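Tartrate dehydrogenase/decarboxylase (Pseudomonas putida, PDB 3FLK) oxidises tartrate to oxaloglycolate with NAD, and also converts meso-tartrate to D-glycerate and decarboxylates D-malate oxidatively to pyruvate, using magnesium or manganese. Local coordinates at residues Ile73-Val78 / Pro277-Pro282; Ala296-Met301 / Ser338-Met343. The protein carries 1 engineered substitution. All coordinates share one frame; numbering follows the deposited sequence.

Interaction 1: residues Ile73-Val78 / Pro277-Pro282. With NAI (1,4-dihydronicotinamide adenine dinucleotide), chain F.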
# COMPACT_ATOMS: atom_id res chain seq x y z
N ILE A 73 -2.21 25.98 -12.30
CA ILE A 73 -3.07 25.06 -13.05
C ILE A 73 -4.07 24.41 -12.11
O ILE A 73 -3.70 23.84 -11.08
CB ILE A 73 -2.24 23.97 -13.79
CG1 ILE A 73 -1.15 24.61 -14.66
CG2 ILE A 73 -3.16 23.08 -14.63
CD1 ILE A 73 -0.07 23.64 -15.11
N TYR A 74 -5.35 24.52 -12.47
CA TYR A 74 -6.45 23.92 -11.71
C TYR A 74 -6.95 22.75 -12.54
O TYR A 74 -7.57 22.93 -13.58
CB TYR A 74 -7.54 24.98 -11.48
CG TYR A 74 -8.51 24.71 -10.34
CD1 TYR A 74 -8.09 24.18 -9.12
CD2 TYR A 74 -9.87 25.03 -10.49
CE1 TYR A 74 -8.99 23.96 -8.09
CE2 TYR A 74 -10.77 24.80 -9.46
CZ TYR A 74 -10.33 24.27 -8.26
OH TYR A 74 -11.22 24.05 -7.24
N PHE A 75 -6.66 21.54 -12.06
CA PHE A 75 -6.78 20.32 -12.87
C PHE A 75 -7.80 19.34 -12.29
O PHE A 75 -7.83 19.10 -11.09
CB PHE A 75 -5.40 19.65 -13.00
CG PHE A 75 -5.40 18.39 -13.84
CD1 PHE A 75 -5.43 18.47 -15.24
CD2 PHE A 75 -5.34 17.14 -13.24
CE1 PHE A 75 -5.42 17.31 -16.01
CE2 PHE A 75 -5.32 15.97 -14.01
CZ PHE A 75 -5.36 16.06 -15.40
N GLY A 76 -8.63 18.77 -13.17
CA GLY A 76 -9.65 17.81 -12.76
C GLY A 76 -9.07 16.41 -12.60
O GLY A 76 -8.61 16.04 -11.52
N ALA A 77 -9.08 15.65 -13.69
CA ALA A 77 -8.57 14.28 -13.70
C ALA A 77 -8.38 13.80 -15.13
O ALA A 77 -9.03 14.30 -16.05
CB ALA A 77 -9.50 13.35 -12.95
N VAL A 78 -7.50 12.82 -15.32
CA VAL A 78 -7.24 12.29 -16.65
C VAL A 78 -7.29 10.76 -16.68
O VAL A 78 -6.76 10.08 -15.79
CB VAL A 78 -5.89 12.82 -17.23
CG1 VAL A 78 -4.69 12.26 -16.47
CG2 VAL A 78 -5.79 12.52 -18.71
N PRO A 277 4.48 27.31 -13.00
CA PRO A 277 3.19 27.22 -12.30
C PRO A 277 3.02 25.90 -11.56
O PRO A 277 3.42 24.84 -12.07
CB PRO A 277 2.16 27.35 -13.43
CG PRO A 277 2.90 26.99 -14.68
CD PRO A 277 4.31 27.44 -14.46
N SER A 278 2.44 25.96 -10.37
CA SER A 278 2.09 24.77 -9.62
C SER A 278 0.72 24.26 -10.07
O SER A 278 -0.03 24.99 -10.73
CB SER A 278 2.10 25.05 -8.12
OG SER A 278 3.42 25.34 -7.67
N LEU A 279 0.41 23.01 -9.73
CA LEU A 279 -0.82 22.37 -10.18
C LEU A 279 -1.64 21.88 -8.99
O LEU A 279 -1.12 21.25 -8.07
CB LEU A 279 -0.52 21.23 -11.15
CG LEU A 279 -1.69 20.50 -11.80
CD1 LEU A 279 -1.32 20.06 -13.20
CD2 LEU A 279 -2.15 19.31 -10.97
N PHE A 280 -2.94 22.16 -9.03
CA PHE A 280 -3.83 21.81 -7.94
C PHE A 280 -4.98 20.95 -8.46
O PHE A 280 -5.65 21.31 -9.43
CB PHE A 280 -4.32 23.08 -7.22
CG PHE A 280 -3.19 23.90 -6.64
CD1 PHE A 280 -2.80 23.75 -5.32
CD2 PHE A 280 -2.49 24.81 -7.44
CE1 PHE A 280 -1.74 24.49 -4.79
CE2 PHE A 280 -1.44 25.56 -6.92
CZ PHE A 280 -1.07 25.40 -5.60
N GLU A 281 -5.17 19.80 -7.81
CA GLU A 281 -6.07 18.76 -8.29
C GLU A 281 -6.54 17.89 -7.13
O GLU A 281 -5.88 17.84 -6.08
CB GLU A 281 -5.35 17.88 -9.33
CG GLU A 281 -4.17 17.09 -8.76
CD GLU A 281 -3.64 16.00 -9.68
OE1 GLU A 281 -4.39 15.49 -10.54
OE2 GLU A 281 -2.46 15.65 -9.52
N PRO A 282 -7.68 17.21 -7.29
CA PRO A 282 -8.02 16.17 -6.32
C PRO A 282 -7.07 14.98 -6.39
O PRO A 282 -6.41 14.77 -7.41
CB PRO A 282 -9.43 15.74 -6.74
CG PRO A 282 -9.59 16.18 -8.14
CD PRO A 282 -8.72 17.38 -8.32
PA NAI F . -10.60 6.77 -9.29
O1A NAI F . -10.09 7.67 -8.23
O2A NAI F . -11.03 7.52 -10.49
O5B NAI F . -11.84 5.94 -8.72
C5B NAI F . -11.72 4.98 -7.69
C4B NAI F . -13.06 4.78 -7.00
O4B NAI F . -13.35 5.90 -6.19
C3B NAI F . -14.20 4.62 -7.99
O3B NAI F . -15.07 3.62 -7.51
C2B NAI F . -14.88 5.98 -7.97
O2B NAI F . -16.27 5.89 -8.20
C1B NAI F . -14.56 6.53 -6.59
N9A NAI F . -14.40 7.99 -6.62
C8A NAI F . -13.33 8.70 -7.11
N7A NAI F . -13.58 10.01 -6.95
C5A NAI F . -14.78 10.16 -6.36
C6A NAI F . -15.51 11.28 -5.97
N6A NAI F . -15.01 12.50 -6.15
N1A NAI F . -16.74 11.11 -5.38
C2A NAI F . -17.26 9.85 -5.18
N3A NAI F . -16.52 8.74 -5.56
C4A NAI F . -15.31 8.89 -6.15
O3 NAI F . -9.43 5.70 -9.60
PN NAI F . -9.47 4.43 -10.59
O1N NAI F . -10.84 3.90 -10.71
O2N NAI F . -8.42 3.51 -10.11
O5D NAI F . -9.00 5.03 -11.99
C5D NAI F . -9.91 5.59 -12.92
C4D NAI F . -9.15 6.40 -13.97
O4D NAI F . -8.62 7.57 -13.39
C3D NAI F . -7.97 5.66 -14.58
O3D NAI F . -7.93 5.98 -15.95
C2D NAI F . -6.75 6.24 -13.88
O2D NAI F . -5.60 6.20 -14.69
C1D NAI F . -7.22 7.66 -13.62
N1N NAI F . -6.58 8.35 -12.48
C2N NAI F . -6.10 9.61 -12.70
C3N NAI F . -5.50 10.33 -11.68
C7N NAI F . -5.23 11.80 -11.88
O7N NAI F . -5.67 12.43 -13.06
N7N NAI F . -4.58 12.47 -10.93
C4N NAI F . -5.39 9.75 -10.41
C5N NAI F . -5.89 8.47 -10.19
C6N NAI F . -6.49 7.77 -11.24
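F75 carries its ring with CG anti to the backbone N (chi1 -179°), and E281 starts from the more crowded rotamer (chi1 65°) but runs extended beyond CG; with their strands adjacent, the two side chains lie side by side and point the same way. They project from neighbouring parallel strands, 73-77 and 278-282, in the mixed sheet of the isocitrate/isopropylmalate dehydrogenase fold. Three backbone bonds join the strands: I73 N to S278 O, F280 N to I73 O, and F75 N to F280 O at 2.8 Å, the last almost straight. L279 divides its methyls between two residues, CD2 lying 3.8 Å from F75 CB and CD1 against I73 CG2. Y74 and F280 occupy the sheet face away from I73 and L279. E281 OE1 comes to the rim of the F75 ring, 3.3 Å from CD2, with ring and carboxylate planes 71° apart. OE1 also accepts from the nicotinamide N7N of NAI at 3.1 Å, while OE2 forms a salt bridge with R98, an oxalate-pocket residue. The other end of the carboxamide is held by V78: its backbone N donates to NAI O7N at 2.9 Å, and the same oxygen lies in the plane of the F75 ring, 3.7 Å from CE2.

Interaction 2: residues Ala296-Met301 / Ser338-Met343. With NAI (1,4-dihydronicotinamide adenine dinucleotide), chain F.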
# COMPACT_ATOMS: atom_id res chain seq x y z
N ALA A 296 -20.62 12.51 -8.00
CA ALA A 296 -19.22 12.73 -7.63
C ALA A 296 -19.09 13.80 -6.55
O ALA A 296 -19.69 14.87 -6.65
CB ALA A 296 -18.39 13.10 -8.85
N ASN A 297 -18.33 13.49 -5.51
CA ASN A 297 -18.02 14.43 -4.43
C ASN A 297 -17.10 15.54 -4.96
O ASN A 297 -16.00 15.25 -5.45
CB ASN A 297 -17.34 13.68 -3.27
CG ASN A 297 -17.34 14.47 -1.97
OD1 ASN A 297 -17.44 15.69 -1.97
ND2 ASN A 297 -17.23 13.76 -0.85
N PRO A 298 -17.56 16.80 -4.91
CA PRO A 298 -16.74 17.92 -5.38
C PRO A 298 -15.82 18.53 -4.32
O PRO A 298 -15.07 19.46 -4.64
CB PRO A 298 -17.79 18.95 -5.79
CG PRO A 298 -18.92 18.72 -4.83
CD PRO A 298 -18.89 17.26 -4.44
N ILE A 299 -15.86 18.02 -3.09
CA ILE A 299 -15.09 18.63 -2.00
C ILE A 299 -13.57 18.59 -2.25
O ILE A 299 -12.87 19.56 -1.97
CB ILE A 299 -15.46 18.06 -0.60
CG1 ILE A 299 -16.90 18.46 -0.23
CG2 ILE A 299 -14.48 18.55 0.48
CD1 ILE A 299 -17.44 17.81 1.04
N ALA A 300 -13.08 17.47 -2.79
CA ALA A 300 -11.66 17.33 -3.12
C ALA A 300 -11.20 18.43 -4.08
O ALA A 300 -10.17 19.06 -3.86
CB ALA A 300 -11.38 15.96 -3.71
N MSE A 301 -11.99 18.66 -5.13
CA MSE A 301 -11.75 19.73 -6.10
C MSE A 301 -11.75 21.11 -5.43
O MSE A 301 -10.86 21.92 -5.68
CB MSE A 301 -12.80 19.67 -7.21
CG MSE A 301 -12.53 20.58 -8.40
SE MSE A 301 -11.17 19.85 -9.60
CE MSE A 301 -9.63 20.87 -9.01
N SER A 338 -25.02 17.96 4.20
CA SER A 338 -25.25 18.43 2.83
C SER A 338 -24.15 17.89 1.91
O SER A 338 -23.34 18.65 1.38
CB SER A 338 -25.33 19.95 2.79
OG SER A 338 -26.43 20.43 3.55
N VAL A 339 -24.14 16.57 1.74
CA VAL A 339 -23.04 15.89 1.06
C VAL A 339 -23.53 14.84 0.06
O VAL A 339 -24.72 14.54 -0.01
CB VAL A 339 -22.06 15.25 2.09
CG1 VAL A 339 -21.24 16.32 2.80
CG2 VAL A 339 -22.80 14.38 3.10
N THR A 340 -22.60 14.30 -0.71
CA THR A 340 -22.89 13.28 -1.72
C THR A 340 -23.00 11.88 -1.09
O THR A 340 -22.66 11.71 0.09
CB THR A 340 -21.83 13.30 -2.85
OG1 THR A 340 -20.52 13.45 -2.28
CG2 THR A 340 -22.10 14.45 -3.81
N PRO A 341 -23.51 10.88 -1.85
CA PRO A 341 -23.70 9.51 -1.34
C PRO A 341 -22.45 8.82 -0.76
O PRO A 341 -22.59 7.95 0.10
CB PRO A 341 -24.22 8.76 -2.56
CG PRO A 341 -24.89 9.81 -3.38
CD PRO A 341 -24.00 11.00 -3.23
N ASP A 342 -21.26 9.18 -1.23
CA ASP A 342 -20.02 8.58 -0.70
C ASP A 342 -19.77 8.97 0.76
O ASP A 342 -19.00 8.31 1.46
CB ASP A 342 -18.81 8.92 -1.58
CG ASP A 342 -18.51 10.41 -1.61
OD1 ASP A 342 -17.46 10.82 -1.07
OD2 ASP A 342 -19.32 11.16 -2.17
N MSE A 343 -20.43 10.04 1.21
CA MSE A 343 -20.36 10.48 2.60
C MSE A 343 -21.67 10.25 3.35
O MSE A 343 -21.86 10.76 4.46
CB MSE A 343 -19.98 11.96 2.66
CG MSE A 343 -18.66 12.30 2.01
SE MSE A 343 -18.15 14.13 2.39
CE MSE A 343 -17.42 13.88 4.17
PA NAI F . -10.60 6.77 -9.29
O1A NAI F . -10.09 7.67 -8.23
O2A NAI F . -11.03 7.52 -10.49
O5B NAI F . -11.84 5.94 -8.72
C5B NAI F . -11.72 4.98 -7.69
C4B NAI F . -13.06 4.78 -7.00
O4B NAI F . -13.35 5.90 -6.19
C3B NAI F . -14.20 4.62 -7.99
O3B NAI F . -15.07 3.62 -7.51
C2B NAI F . -14.88 5.98 -7.97
O2B NAI F . -16.27 5.89 -8.20
C1B NAI F . -14.56 6.53 -6.59
N9A NAI F . -14.40 7.99 -6.62
C8A NAI F . -13.33 8.70 -7.11
N7A NAI F . -13.58 10.01 -6.95
C5A NAI F . -14.78 10.16 -6.36
C6A NAI F . -15.51 11.28 -5.97
N6A NAI F . -15.01 12.50 -6.15
N1A NAI F . -16.74 11.11 -5.38
C2A NAI F . -17.26 9.85 -5.18
N3A NAI F . -16.52 8.74 -5.56
C4A NAI F . -15.31 8.89 -6.15
O3 NAI F . -9.43 5.70 -9.60
PN NAI F . -9.47 4.43 -10.59
O1N NAI F . -10.84 3.90 -10.71
O2N NAI F . -8.42 3.51 -10.11
O5D NAI F . -9.00 5.03 -11.99
C5D NAI F . -9.91 5.59 -12.92
C4D NAI F . -9.15 6.40 -13.97
O4D NAI F . -8.62 7.57 -13.39
C3D NAI F . -7.97 5.66 -14.58
O3D NAI F . -7.93 5.98 -15.95
C2D NAI F . -6.75 6.24 -13.88
O2D NAI F . -5.60 6.20 -14.69
C1D NAI F . -7.22 7.66 -13.62
N1N NAI F . -6.58 8.35 -12.48
C2N NAI F . -6.10 9.61 -12.70
C3N NAI F . -5.50 10.33 -11.68
C7N NAI F . -5.23 11.80 -11.88
O7N NAI F . -5.67 12.43 -13.06
N7N NAI F . -4.58 12.47 -10.93
C4N NAI F . -5.39 9.75 -10.41
C5N NAI F . -5.89 8.47 -10.19
C6N NAI F . -6.49 7.77 -11.24
O HOH W 1 -19.86 15.87 -0.69
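The backbones of N297 and T340 come within 5.7 Å at their CA atoms, where the turn entering helix 299-313 meets the loop and short 3-10 segment of 338-343. N297 swings CG anti to its own N (chi1 -163°), which brings the side chain across that of D342 at about a right angle, with amide and carboxylate planes 59° apart. Its ND2 donates to the syn lone pair of D342 OD1 at 3.0 Å, the acceptor lying close to the amide plane. The amide's other end caps the helix: OD1 accepts I299 N from above the carbonyl plane at 3.0 Å. T340 OG1 donates to D342 OD2 at 2.6 Å, and T261 bonds OD1, so both carboxylate oxygens are engaged. Without the carboxylate, as with an alanine at D342, N297 ND2 and T340 OG1 would probably lose this acceptor and the capping amide would be freer to turn. The N297 backbone also reads the adenine edge of NAI, N donating to N1A at 2.9 Å and O accepting from N6A. Selenium of M343, a selenomethionine, lies 3.4 Å from N297 ND2 and also packs on I299 CD1. I299 continues onto I330 and I334 of helix 317-336 and I356 of helix 349-361, while A296 rests on helix 17-35.

Interactions 1 and 2 grip opposite ends of one NAI molecule, nicotinamide and adenine respectively, with their centres about 18 Å apart. They follow one another along the chain: strand 278-282 of interaction 1 is succeeded by helix 299-313, whose first turn belongs to interaction 2. The two also touch directly. Y74 OH lies 2.7 Å from M301 O, a probable hydrogen bond, and P282 CB packs 3.6 Å from A300 CB. Catalytic chemistry lies nearer interaction 1, where the E281 side chain is about 5 Å from the oxalate and about 9 Å from the magnesium ion. N194 of the second subunit also bonds NAI, drawing the dimer partner into the cofactor site.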